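Hypothetical protein PH1789 (Pyrococcus horikoshii, PDB 1WR2) is of unknown function but contains a domain of the ATP-grasp fold. Local coordinates at residues A25-P37 against M193-K205. Sequence-based numbering, arbitrary orientation.
Sequences AKQVLKAYGLPVP and MLLKVSKLVDDLK
The aromatic ring of Y32 lies with one face against the backbone of helix 187-203 at L200, whose CA sits 3.7 Å from the ring centroid, a CH-pi contact displaced toward the rim. CG of Y32 stands anti to its own carbonyl carbon (chi1 -84°), which carries the ring out from the K30-G33 beta turn and across L200. CG of L200 reaches the same ring at CD2 of Y32, 3.6 Å away, and CG of K199 meets the ring edge.

Aliphatic contacts continue around L200 and L34. L200 CD1 packs 3.8 Å from L29 CD2 and also touches CG1 of V28, which meets L204 CD1 tip to tip. Past the turn, L34 divides its branches: CD1 faces V197 and L200, while CD2 lies over M193 CG and, at 3.8 Å, over K196 CB. The ring of P35 closes this end against M193. L29, M193 and L200 also touch strand 208-218, so the contact joins helix 22-30 and the loop after it to helix 187-203 on the six-stranded antiparallel sheet of the ATP-grasp domain.

Two polar contacts join the segments, one strong and one weak. Y32 OH donates to D203 OD2 (2.8 Å), approaching from the anti side, 15° out of the carboxylate plane, with ring and carboxylate planes 65° apart. The other oxygen, D203 OD1, takes K199 NZ through its syn lone pair in a 2.8 Å salt bridge. The extended chain of K196 runs past Y32 O and offers NZ weakly to G33 O (3.3 Å), but its salt-bridge partner is D192.

With separate partners on its two oxygens, the D203 carboxylate is restrained in rotation, and the nearby ammonium group of K199 probably favours its ionised form; face packing and the bond to D203, with a weak bond from K2 N, probably limit the movement of the tyrosine.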
loop_
_atom_site.group_PDB
_atom_site.type_symbol
_atom_site.label_atom_id
_atom_site.label_comp_id
_atom_site.label_asym_id
_atom_site.label_seq_id
_atom_site.Cartn_x
_atom_site.Cartn_y
_atom_site.Cartn_z
ATOM N N ALA A 25 -3.544 -4.052 -6.057
ATOM C CA ALA A 25 -4.148 -3.177 -5.055
ATOM C C ALA A 25 -3.893 -1.724 -5.457
ATOM O O ALA A 25 -4.815 -0.904 -5.490
ATOM C CB ALA A 25 -3.537 -3.456 -3.682
ATOM N N LYS A 26 -2.643 -1.410 -5.776
ATOM C CA LYS A 26 -2.283 -0.049 -6.158
ATOM C C LYS A 26 -3.005 0.468 -7.396
ATOM O O LYS A 26 -3.227 1.673 -7.530
ATOM C CB LYS A 26 -0.773 0.065 -6.316
ATOM C CG LYS A 26 -0.062 0.044 -4.974
ATOM C CD LYS A 26 1.437 0.021 -5.149
ATOM C CE LYS A 26 2.155 0.141 -3.818
ATOM N NZ LYS A 26 3.633 0.049 -4.033
ATOM N N GLN A 27 -3.373 -0.431 -8.299
ATOM C CA GLN A 27 -4.124 -0.037 -9.481
ATOM C C GLN A 27 -5.479 0.473 -8.991
ATOM O O GLN A 27 -6.007 1.455 -9.503
ATOM C CB GLN A 27 -4.323 -1.232 -10.414
ATOM C CG GLN A 27 -3.108 -1.566 -11.272
ATOM C CD GLN A 27 -3.293 -2.853 -12.056
ATOM O OE1 GLN A 27 -3.101 -3.951 -11.528
ATOM N NE2 GLN A 27 -3.692 -2.727 -13.315
ATOM N N VAL A 28 -6.046 -0.204 -7.995
ATOM C CA VAL A 28 -7.328 0.223 -7.447
ATOM C C VAL A 28 -7.153 1.600 -6.805
ATOM O O VAL A 28 -7.972 2.503 -6.996
ATOM C CB VAL A 28 -7.839 -0.766 -6.383
ATOM C CG1 VAL A 28 -9.106 -0.226 -5.733
ATOM C CG2 VAL A 28 -8.109 -2.119 -7.023
ATOM N N LEU A 29 -6.068 1.759 -6.057
ATOM C CA LEU A 29 -5.787 3.015 -5.386
ATOM C C LEU A 29 -5.609 4.163 -6.376
ATOM O O LEU A 29 -6.203 5.228 -6.202
ATOM C CB LEU A 29 -4.549 2.873 -4.496
ATOM C CG LEU A 29 -4.631 1.777 -3.416
ATOM C CD1 LEU A 29 -3.388 1.833 -2.535
ATOM C CD2 LEU A 29 -5.868 1.968 -2.562
ATOM N N LYS A 30 -4.806 3.951 -7.415
ATOM C CA LYS A 30 -4.585 4.990 -8.414
ATOM C C LYS A 30 -5.879 5.406 -9.113
ATOM O O LYS A 30 -6.069 6.581 -9.431
ATOM C CB LYS A 30 -3.564 4.524 -9.461
ATOM C CG LYS A 30 -2.132 4.470 -8.945
ATOM C CD LYS A 30 -1.126 4.161 -10.052
ATOM C CE LYS A 30 -1.317 2.767 -10.616
ATOM N NZ LYS A 30 -0.268 2.457 -11.623
ATOM N N ALA A 31 -6.765 4.442 -9.346
ATOM C CA ALA A 31 -8.033 4.705 -10.013
ATOM C C ALA A 31 -8.853 5.736 -9.246
ATOM O O ALA A 31 -9.792 6.325 -9.789
ATOM C CB ALA A 31 -8.824 3.408 -10.157
ATOM N N TYR A 32 -8.494 5.948 -7.978
ATOM C CA TYR A 32 -9.190 6.914 -7.138
ATOM C C TYR A 32 -8.309 8.116 -6.805
ATOM O O TYR A 32 -8.586 8.879 -5.881
ATOM C CB TYR A 32 -9.702 6.226 -5.866
ATOM C CG TYR A 32 -11.032 5.532 -6.073
ATOM C CD1 TYR A 32 -12.229 6.179 -5.774
ATOM C CD2 TYR A 32 -11.099 4.252 -6.622
ATOM C CE1 TYR A 32 -13.461 5.569 -6.021
ATOM C CE2 TYR A 32 -12.324 3.635 -6.873
ATOM C CZ TYR A 32 -13.500 4.304 -6.568
ATOM O OH TYR A 32 -14.713 3.704 -6.804
ATOM N N GLY A 33 -7.232 8.270 -7.566
ATOM C CA GLY A 33 -6.348 9.405 -7.381
ATOM C C GLY A 33 -5.446 9.446 -6.167
ATOM O O GLY A 33 -4.860 10.488 -5.887
ATOM N N LEU A 34 -5.332 8.335 -5.445
ATOM C CA LEU A 34 -4.466 8.266 -4.270
ATOM C C LEU A 34 -3.008 8.382 -4.709
ATOM O O LEU A 34 -2.658 7.978 -5.811
ATOM C CB LEU A 34 -4.703 6.946 -3.527
ATOM C CG LEU A 34 -5.972 6.954 -2.673
ATOM C CD1 LEU A 34 -6.427 5.542 -2.354
ATOM C CD2 LEU A 34 -5.673 7.743 -1.394
ATOM N N PRO A 35 -2.136 8.926 -3.841
ATOM C CA PRO A 35 -0.717 9.097 -4.164
ATOM C C PRO A 35 0.147 7.842 -4.218
ATOM O O PRO A 35 0.785 7.479 -3.237
ATOM C CB PRO A 35 -0.241 10.060 -3.090
ATOM C CG PRO A 35 -1.024 9.596 -1.899
ATOM C CD PRO A 35 -2.422 9.425 -2.483
ATOM N N VAL A 36 0.160 7.192 -5.372
ATOM C CA VAL A 36 0.972 6.000 -5.581
ATOM C C VAL A 36 1.995 6.355 -6.655
ATOM O O VAL A 36 1.624 6.693 -7.777
ATOM C CB VAL A 36 0.129 4.824 -6.100
ATOM C CG1 VAL A 36 1.033 3.632 -6.392
ATOM C CG2 VAL A 36 -0.952 4.465 -5.085
ATOM N N PRO A 37 3.295 6.273 -6.333
ATOM C CA PRO A 37 4.349 6.601 -7.298
ATOM C C PRO A 37 4.466 5.589 -8.435
ATOM O O PRO A 37 3.976 4.460 -8.335
ATOM C CB PRO A 37 5.599 6.654 -6.425
ATOM C CG PRO A 37 5.323 5.576 -5.415
ATOM C CD PRO A 37 3.875 5.829 -5.052
ATOM N N MET A 193 -6.223 11.772 1.688
ATOM C CA MET A 193 -6.130 10.320 1.538
ATOM C C MET A 193 -7.293 9.614 2.211
ATOM O O MET A 193 -7.881 8.697 1.648
ATOM C CB MET A 193 -4.831 9.786 2.118
ATOM C CG MET A 193 -3.661 9.870 1.167
ATOM S SD MET A 193 -2.252 8.954 1.813
ATOM C CE MET A 193 -1.610 10.160 2.982
ATOM N N LEU A 194 -7.629 10.046 3.420
ATOM C CA LEU A 194 -8.738 9.441 4.144
ATOM C C LEU A 194 -10.051 9.571 3.366
ATOM O O LEU A 194 -10.845 8.628 3.306
ATOM C CB LEU A 194 -8.871 10.088 5.532
ATOM C CG LEU A 194 -7.860 9.677 6.612
ATOM C CD1 LEU A 194 -7.971 10.639 7.805
ATOM C CD2 LEU A 194 -8.123 8.218 7.044
ATOM N N LEU A 195 -10.285 10.739 2.772
ATOM C CA LEU A 195 -11.522 10.955 2.016
ATOM C C LEU A 195 -11.543 10.117 0.741
ATOM O O LEU A 195 -12.581 9.586 0.359
ATOM C CB LEU A 195 -11.700 12.442 1.675
ATOM C CG LEU A 195 -11.940 13.403 2.850
ATOM C CD1 LEU A 195 -12.067 14.818 2.309
ATOM C CD2 LEU A 195 -13.207 13.015 3.618
ATOM N N LYS A 196 -10.396 10.000 0.081
ATOM C CA LYS A 196 -10.321 9.201 -1.131
ATOM C C LYS A 196 -10.514 7.722 -0.800
ATOM O O LYS A 196 -11.198 7.002 -1.524
ATOM C CB LYS A 196 -8.988 9.448 -1.851
ATOM C CG LYS A 196 -8.981 10.771 -2.634
ATOM C CD LYS A 196 -7.637 11.079 -3.281
ATOM C CE LYS A 196 -7.766 12.288 -4.214
ATOM N NZ LYS A 196 -6.465 12.969 -4.442
ATOM N N VAL A 197 -9.926 7.252 0.294
ATOM C CA VAL A 197 -10.128 5.849 0.655
ATOM C C VAL A 197 -11.589 5.615 1.004
ATOM O O VAL A 197 -12.169 4.585 0.652
ATOM C CB VAL A 197 -9.256 5.435 1.867
ATOM C CG1 VAL A 197 -9.674 4.046 2.365
ATOM C CG2 VAL A 197 -7.793 5.432 1.461
ATOM N N SER A 198 -12.180 6.577 1.707
ATOM C CA SER A 198 -13.580 6.493 2.108
ATOM C C SER A 198 -14.468 6.353 0.872
ATOM O O SER A 198 -15.387 5.540 0.846
ATOM C CB SER A 198 -13.964 7.756 2.897
ATOM O OG SER A 198 -15.324 7.747 3.288
ATOM N N LYS A 199 -14.177 7.155 -0.147
ATOM C CA LYS A 199 -14.925 7.151 -1.406
ATOM C C LYS A 199 -14.755 5.806 -2.103
ATOM O O LYS A 199 -15.729 5.169 -2.518
ATOM C CB LYS A 199 -14.413 8.289 -2.301
ATOM C CG LYS A 199 -14.909 8.261 -3.741
ATOM C CD LYS A 199 -16.431 8.270 -3.825
ATOM C CE LYS A 199 -16.897 8.254 -5.279
ATOM N NZ LYS A 199 -18.371 8.107 -5.386
ATOM N N LEU A 200 -13.505 5.380 -2.216
ATOM C CA LEU A 200 -13.159 4.113 -2.844
ATOM C C LEU A 200 -13.904 2.953 -2.178
ATOM O O LEU A 200 -14.516 2.124 -2.855
ATOM C CB LEU A 200 -11.636 3.905 -2.742
ATOM C CG LEU A 200 -10.925 2.702 -3.375
ATOM C CD1 LEU A 200 -9.440 2.982 -3.385
ATOM C CD2 LEU A 200 -11.210 1.422 -2.609
ATOM N N VAL A 201 -13.863 2.908 -0.849
ATOM C CA VAL A 201 -14.525 1.842 -0.102
ATOM C C VAL A 201 -16.050 1.908 -0.198
ATOM O O VAL A 201 -16.716 0.876 -0.330
ATOM C CB VAL A 201 -14.103 1.873 1.381
ATOM C CG1 VAL A 201 -14.805 0.761 2.159
ATOM C CG2 VAL A 201 -12.587 1.722 1.476
ATOM N N ASP A 202 -16.600 3.114 -0.126
ATOM C CA ASP A 202 -18.047 3.277 -0.215
ATOM C C ASP A 202 -18.508 2.768 -1.591
ATOM O O ASP A 202 -19.460 1.998 -1.696
ATOM C CB ASP A 202 -18.406 4.754 -0.005
ATOM C CG ASP A 202 -19.899 4.981 0.200
ATOM O OD1 ASP A 202 -20.548 4.162 0.875
ATOM O OD2 ASP A 202 -20.418 5.998 -0.300
ATOM N N ASP A 203 -17.805 3.178 -2.641
ATOM C CA ASP A 203 -18.127 2.750 -4.001
ATOM C C ASP A 203 -18.049 1.244 -4.170
ATOM O O ASP A 203 -18.933 0.622 -4.765
ATOM C CB ASP A 203 -17.155 3.375 -4.994
ATOM C CG ASP A 203 -17.552 4.762 -5.394
ATOM O OD1 ASP A 203 -18.435 5.344 -4.731
ATOM O OD2 ASP A 203 -16.973 5.268 -6.371
ATOM N N LEU A 204 -16.978 0.666 -3.637
ATOM C CA LEU A 204 -16.731 -0.759 -3.762
ATOM C C LEU A 204 -17.084 -1.586 -2.534
ATOM O O LEU A 204 -16.536 -2.672 -2.349
ATOM C CB LEU A 204 -15.257 -0.973 -4.103
ATOM C CG LEU A 204 -14.680 -0.078 -5.206
ATOM C CD1 LEU A 204 -13.164 -0.207 -5.214
ATOM C CD2 LEU A 204 -15.267 -0.458 -6.556
ATOM N N LYS A 205 -17.998 -1.096 -1.699
ATOM C CA LYS A 205 -18.350 -1.834 -0.491
ATOM C C LYS A 205 -18.780 -3.288 -0.691
ATOM O O LYS A 205 -18.613 -4.112 0.210
ATOM C CB LYS A 205 -19.409 -1.082 0.326
ATOM C CG LYS A 205 -20.691 -0.739 -0.395
ATOM C CD LYS A 205 -21.672 -0.118 0.594
ATOM C CE LYS A 205 -22.847 0.543 -0.110
ATOM N NZ LYS A 205 -22.420 1.748 -0.887
#